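PDB 5TU0: Lmo2125 protein from Listeria monocytogenes serovar 1/2a, which binds maltose and probably delivers it to a membrane transporter, as a lipoprotein of the bacterial solute-binding protein 1 family. Local coordinates for residues P346-L358 and A376-T389. The protein carries 2 engineered substitutions. Numbering follows the deposited sequence.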
loop_
_atom_site.group_PDB
_atom_site.type_symbol
_atom_site.label_atom_id
_atom_site.label_comp_id
_atom_site.label_asym_id
_atom_site.label_seq_id
_atom_site.Cartn_x
_atom_site.Cartn_y
_atom_site.Cartn_z
ATOM N N PRO A 346 -2.149 -13.944 10.055
ATOM C CA PRO A 346 -2.796 -14.847 9.089
ATOM C C PRO A 346 -4.273 -14.604 8.836
ATOM O O PRO A 346 -4.734 -14.714 7.685
ATOM C CB PRO A 346 -2.607 -16.231 9.733
ATOM C CG PRO A 346 -1.379 -16.087 10.540
ATOM C CD PRO A 346 -1.488 -14.715 11.132
ATOM N N GLU A 347 -5.004 -14.260 9.894
ATOM C CA GLU A 347 -6.451 -14.078 9.806
ATOM C C GLU A 347 -6.888 -12.962 8.831
ATOM O O GLU A 347 -8.065 -12.859 8.508
ATOM C CB GLU A 347 -7.063 -13.839 11.189
ATOM C CG GLU A 347 -6.990 -15.023 12.168
ATOM C CD GLU A 347 -5.680 -15.203 12.923
ATOM O OE1 GLU A 347 -4.663 -14.512 12.639
ATOM O OE2 GLU A 347 -5.688 -16.076 13.834
ATOM N N MET A 348 -5.949 -12.124 8.400
ATOM C CA MET A 348 -6.253 -11.044 7.446
ATOM C C MET A 348 -6.769 -11.643 6.130
ATOM O O MET A 348 -7.559 -11.025 5.417
ATOM C CB MET A 348 -5.008 -10.178 7.186
ATOM C CG MET A 348 -5.265 -8.964 6.305
ATOM S SD MET A 348 -6.411 -7.790 7.054
ATOM C CE MET A 348 -6.935 -6.865 5.587
ATOM N N SER A 349 -6.343 -12.864 5.827
ATOM C CA SER A 349 -6.805 -13.526 4.614
ATOM C C SER A 349 -8.330 -13.663 4.563
ATOM O O SER A 349 -8.883 -13.672 3.487
ATOM C CB SER A 349 -6.156 -14.910 4.455
ATOM O OG SER A 349 -6.605 -15.788 5.463
ATOM N N GLU A 350 -9.006 -13.724 5.719
ATOM C CA GLU A 350 -10.460 -13.904 5.768
ATOM C C GLU A 350 -11.211 -12.583 5.618
ATOM O O GLU A 350 -12.384 -12.568 5.305
ATOM C CB GLU A 350 -10.854 -14.613 7.067
ATOM C CG GLU A 350 -10.065 -15.907 7.278
ATOM C CD GLU A 350 -10.132 -16.827 6.074
ATOM O OE1 GLU A 350 -11.247 -17.050 5.543
ATOM O OE2 GLU A 350 -9.064 -17.304 5.646
ATOM N N VAL A 351 -10.525 -11.471 5.815
ATOM C CA VAL A 351 -11.165 -10.167 5.689
ATOM C C VAL A 351 -11.605 -9.836 4.254
ATOM O O VAL A 351 -12.688 -9.295 4.056
ATOM C CB VAL A 351 -10.245 -9.067 6.252
ATOM C CG1 VAL A 351 -10.820 -7.668 6.019
ATOM C CG2 VAL A 351 -10.025 -9.300 7.741
ATOM N N TRP A 352 -10.782 -10.195 3.270
ATOM C CA TRP A 352 -11.033 -9.822 1.847
ATOM C C TRP A 352 -12.380 -10.206 1.236
ATOM O O TRP A 352 -13.104 -9.329 0.760
ATOM C CB TRP A 352 -9.867 -10.290 0.965
ATOM C CG TRP A 352 -8.578 -9.700 1.429
ATOM C CD1 TRP A 352 -7.548 -10.358 2.035
ATOM C CD2 TRP A 352 -8.204 -8.315 1.386
ATOM N NE1 TRP A 352 -6.547 -9.471 2.348
ATOM C CE2 TRP A 352 -6.925 -8.212 1.966
ATOM C CE3 TRP A 352 -8.824 -7.149 0.892
ATOM C CZ2 TRP A 352 -6.248 -6.999 2.071
ATOM C CZ3 TRP A 352 -8.154 -5.936 1.000
ATOM C CH2 TRP A 352 -6.875 -5.872 1.585
ATOM N N THR A 353 -12.749 -11.482 1.269
ATOM C CA THR A 353 -14.035 -11.901 0.704
ATOM C C THR A 353 -15.216 -11.308 1.465
ATOM O O THR A 353 -16.199 -10.860 0.852
ATOM C CB THR A 353 -14.150 -13.436 0.614
ATOM O OG1 THR A 353 -13.872 -14.021 1.892
ATOM C CG2 THR A 353 -13.144 -13.962 -0.385
ATOM N N GLY A 354 -15.109 -11.266 2.796
ATOM C CA GLY A 354 -16.159 -10.668 3.624
ATOM C C GLY A 354 -16.317 -9.169 3.377
ATOM O O GLY A 354 -17.454 -8.651 3.327
ATOM N N ALA A 355 -15.188 -8.470 3.224
ATOM C CA ALA A 355 -15.211 -7.032 2.977
ATOM C C ALA A 355 -15.817 -6.670 1.597
ATOM O O ALA A 355 -16.413 -5.591 1.467
ATOM C CB ALA A 355 -13.828 -6.420 3.160
ATOM N N GLU A 356 -15.719 -7.569 0.604
ATOM C CA GLU A 356 -16.346 -7.340 -0.728
ATOM C C GLU A 356 -17.852 -7.133 -0.556
ATOM O O GLU A 356 -18.417 -6.132 -1.035
ATOM C CB GLU A 356 -16.171 -8.527 -1.704
ATOM C CG GLU A 356 -14.775 -8.853 -2.199
ATOM C CD GLU A 356 -14.753 -10.070 -3.151
ATOM O OE1 GLU A 356 -15.751 -10.321 -3.878
ATOM O OE2 GLU A 356 -13.733 -10.787 -3.175
ATOM N N ASN A 357 -18.503 -8.081 0.120
ATOM C CA ASN A 357 -19.938 -7.996 0.368
ATOM C C ASN A 357 -20.312 -6.779 1.189
ATOM O O ASN A 357 -21.339 -6.144 0.944
ATOM C CB ASN A 357 -20.446 -9.217 1.133
ATOM C CG ASN A 357 -20.214 -10.510 0.397
ATOM O OD1 ASN A 357 -19.330 -10.611 -0.441
ATOM N ND2 ASN A 357 -21.014 -11.504 0.710
ATOM N N LEU A 358 -19.489 -6.496 2.191
ATOM C CA LEU A 358 -19.710 -5.376 3.081
ATOM C C LEU A 358 -19.930 -4.081 2.294
ATOM O O LEU A 358 -20.909 -3.365 2.531
ATOM C CB LEU A 358 -18.534 -5.240 4.052
ATOM C CG LEU A 358 -18.530 -4.084 5.058
ATOM C CD1 LEU A 358 -17.763 -4.477 6.314
ATOM C CD2 LEU A 358 -17.974 -2.792 4.455
ATOM N N ALA A 376 -21.447 -9.178 6.871
ATOM C CA ALA A 376 -20.093 -9.464 6.400
ATOM C C ALA A 376 -19.167 -9.785 7.580
ATOM O O ALA A 376 -18.356 -10.699 7.491
ATOM C CB ALA A 376 -19.559 -8.297 5.604
ATOM N N VAL A 377 -19.308 -9.069 8.689
ATOM C CA VAL A 377 -18.452 -9.349 9.845
ATOM C C VAL A 377 -18.741 -10.768 10.376
ATOM O O VAL A 377 -17.811 -11.480 10.794
ATOM C CB VAL A 377 -18.569 -8.255 10.919
ATOM C CG1 VAL A 377 -17.930 -8.688 12.238
ATOM C CG2 VAL A 377 -17.922 -6.978 10.403
ATOM N N LYS A 378 -20.012 -11.188 10.343
ATOM C CA LYS A 378 -20.349 -12.541 10.784
ATOM C C LYS A 378 -19.668 -13.571 9.869
ATOM O O LYS A 378 -19.194 -14.594 10.343
ATOM C CB LYS A 378 -21.872 -12.770 10.865
ATOM C CG LYS A 378 -22.222 -14.147 11.397
ATOM C CD LYS A 378 -23.663 -14.240 11.912
ATOM C CE LYS A 378 -23.868 -15.523 12.712
ATOM N NZ LYS A 378 -25.162 -15.523 13.457
ATOM N N VAL A 379 -19.589 -13.286 8.576
ATOM C CA VAL A 379 -18.904 -14.185 7.630
ATOM C C VAL A 379 -17.419 -14.291 7.993
ATOM O O VAL A 379 -16.856 -15.386 8.056
ATOM C CB VAL A 379 -19.052 -13.703 6.167
ATOM C CG1 VAL A 379 -18.117 -14.443 5.221
ATOM C CG2 VAL A 379 -20.491 -13.841 5.695
ATOM N N ILE A 380 -16.802 -13.146 8.244
ATOM C CA ILE A 380 -15.372 -13.111 8.557
ATOM C C ILE A 380 -15.077 -13.862 9.870
ATOM O O ILE A 380 -14.185 -14.709 9.914
ATOM C CB ILE A 380 -14.874 -11.649 8.621
ATOM C CG1 ILE A 380 -15.045 -10.964 7.250
ATOM C CG2 ILE A 380 -13.420 -11.596 9.058
ATOM C CD1 ILE A 380 -14.801 -9.472 7.277
ATOM N N GLU A 381 -15.845 -13.542 10.915
ATOM C CA GLU A 381 -15.729 -14.155 12.245
ATOM C C GLU A 381 -15.824 -15.660 12.199
ATOM O O GLU A 381 -15.040 -16.367 12.850
ATOM C CB GLU A 381 -16.857 -13.680 13.162
ATOM C CG GLU A 381 -16.710 -12.269 13.662
ATOM C CD GLU A 381 -17.882 -11.825 14.522
ATOM O OE1 GLU A 381 -18.970 -12.451 14.484
ATOM O OE2 GLU A 381 -17.698 -10.833 15.237
ATOM N N ASP A 382 -16.799 -16.144 11.437
ATOM C CA ASP A 382 -17.019 -17.573 11.314
ATOM C C ASP A 382 -15.855 -18.228 10.592
ATOM O O ASP A 382 -15.406 -19.287 11.007
ATOM C CB ASP A 382 -18.378 -17.885 10.660
ATOM C CG ASP A 382 -19.561 -17.569 11.587
ATOM O OD1 ASP A 382 -19.329 -17.230 12.775
ATOM O OD2 ASP A 382 -20.730 -17.659 11.140
ATOM N N ASN A 383 -15.357 -17.595 9.533
ATOM C CA ASN A 383 -14.172 -18.131 8.828
ATOM C C ASN A 383 -12.929 -18.146 9.713
ATOM O O ASN A 383 -12.158 -19.101 9.669
ATOM C CB ASN A 383 -13.894 -17.370 7.541
ATOM C CG ASN A 383 -14.829 -17.773 6.420
ATOM O OD1 ASN A 383 -15.276 -18.920 6.352
ATOM N ND2 ASN A 383 -15.107 -16.846 5.514
ATOM N N VAL A 384 -12.740 -17.099 10.511
ATOM C CA VAL A 384 -11.602 -17.030 11.435
ATOM C C VAL A 384 -11.660 -18.199 12.441
ATOM O O VAL A 384 -10.662 -18.899 12.650
ATOM C CB VAL A 384 -11.540 -15.657 12.163
ATOM C CG1 VAL A 384 -10.569 -15.687 13.335
ATOM C CG2 VAL A 384 -11.159 -14.550 11.195
ATOM N N THR A 385 -12.833 -18.403 13.036
ATOM C CA THR A 385 -13.061 -19.476 13.996
ATOM C C THR A 385 -12.816 -20.861 13.407
ATOM O O THR A 385 -12.187 -21.718 14.055
ATOM C CB THR A 385 -14.500 -19.416 14.531
ATOM O OG1 THR A 385 -14.684 -18.176 15.228
ATOM C CG2 THR A 385 -14.803 -20.586 15.477
ATOM N N GLN A 386 -13.302 -21.066 12.185
ATOM C CA GLN A 386 -13.177 -22.350 11.477
ATOM C C GLN A 386 -11.785 -22.698 10.979
ATOM O O GLN A 386 -11.367 -23.853 11.031
ATOM C CB GLN A 386 -14.089 -22.346 10.248
ATOM C CG GLN A 386 -15.566 -22.246 10.573
ATOM C CD GLN A 386 -16.147 -23.542 11.054
ATOM O OE1 GLN A 386 -16.754 -23.605 12.130
ATOM N NE2 GLN A 386 -15.955 -24.599 10.268
ATOM N N LYS A 387 -11.068 -21.709 10.482
ATOM C CA LYS A 387 -9.780 -21.973 9.842
ATOM C C LYS A 387 -8.543 -21.724 10.673
ATOM O O LYS A 387 -7.468 -22.173 10.292
ATOM C CB LYS A 387 -9.699 -21.146 8.568
ATOM C CG LYS A 387 -10.835 -21.440 7.602
ATOM C CD LYS A 387 -10.791 -20.478 6.435
ATOM C CE LYS A 387 -11.990 -20.678 5.537
ATOM N NZ LYS A 387 -11.983 -19.672 4.448
ATOM N N TYR A 388 -8.683 -21.032 11.799
ATOM C CA TYR A 388 -7.533 -20.694 12.622
ATOM C C TYR A 388 -7.672 -21.077 14.098
ATOM O O TYR A 388 -8.777 -21.109 14.660
ATOM C CB TYR A 388 -7.238 -19.202 12.491
ATOM C CG TYR A 388 -6.804 -18.767 11.110
ATOM C CD1 TYR A 388 -5.472 -18.856 10.733
ATOM C CD2 TYR A 388 -7.717 -18.244 10.184
ATOM C CE1 TYR A 388 -5.055 -18.459 9.475
ATOM C CE2 TYR A 388 -7.293 -17.826 8.921
ATOM C CZ TYR A 388 -5.954 -17.935 8.584
ATOM O OH TYR A 388 -5.484 -17.552 7.348
ATOM N N THR A 389 -6.523 -21.356 14.708
ATOM C CA THR A 389 -6.435 -21.736 16.115
ATOM C C THR A 389 -6.714 -20.537 17.010
ATOM O O THR A 389 -6.198 -19.441 16.768
ATOM C CB THR A 389 -5.020 -22.264 16.470
ATOM O OG1 THR A 389 -4.665 -23.334 15.586
ATOM C CG2 THR A 389 -4.956 -22.757 17.926
HETATM O O HOH W 1 -7.683 -16.793 15.633
#
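Lys387 and Glu350 form a salt bridge, with Lys387 NZ 2.9 Å from Glu350 OE1. The ammonium reaches the carboxylate from the syn side, 32° out of its plane. The extended lysine chain reaches across to the carboxylate, and the bend of Glu350 at chi2 (-52°) folds it among Ile380, Asn383, Val384 and Lys387 as a knob in a hole. A second polar link is the hydrogen bond from Tyr388 OH to Ser349 OG, 2.8 Å long. A water sits within hydrogen-bonding distance of Glu347 OE2 and Thr389 O, and may not serve both at once.

The Tyr388 ring is packed from several directions. Glu347 CG lies over one face in a CH-pi contact, 4.1 Å from the ring centroid. Glu350 CG meets the ring edge, and Pro346 CB comes within 3.3 Å of Tyr388 CE1.

Apolar contacts fill the middle and the far end of the interface. In the middle, Ile380 is the reciprocal knob, set among Glu350, Val351, Gly354 and Ala355. Its CG1 lies 3.8 Å from Gly354 CA, a place where a glycine leaves room for it. At the far end, Ala376 CB packs on Leu358 CB at 3.6 Å.

The two helices, 348-363 and 369-387, form an antiparallel helical hairpin near the C-terminus. Their segment axes approach to 8.3 Å at 162°. Val351 and Ala355 rest on Phe163 and Leu358 on Leu170, both of helix 163-172, while Ile380 and Val377 cover Ile188 of strand 187-189.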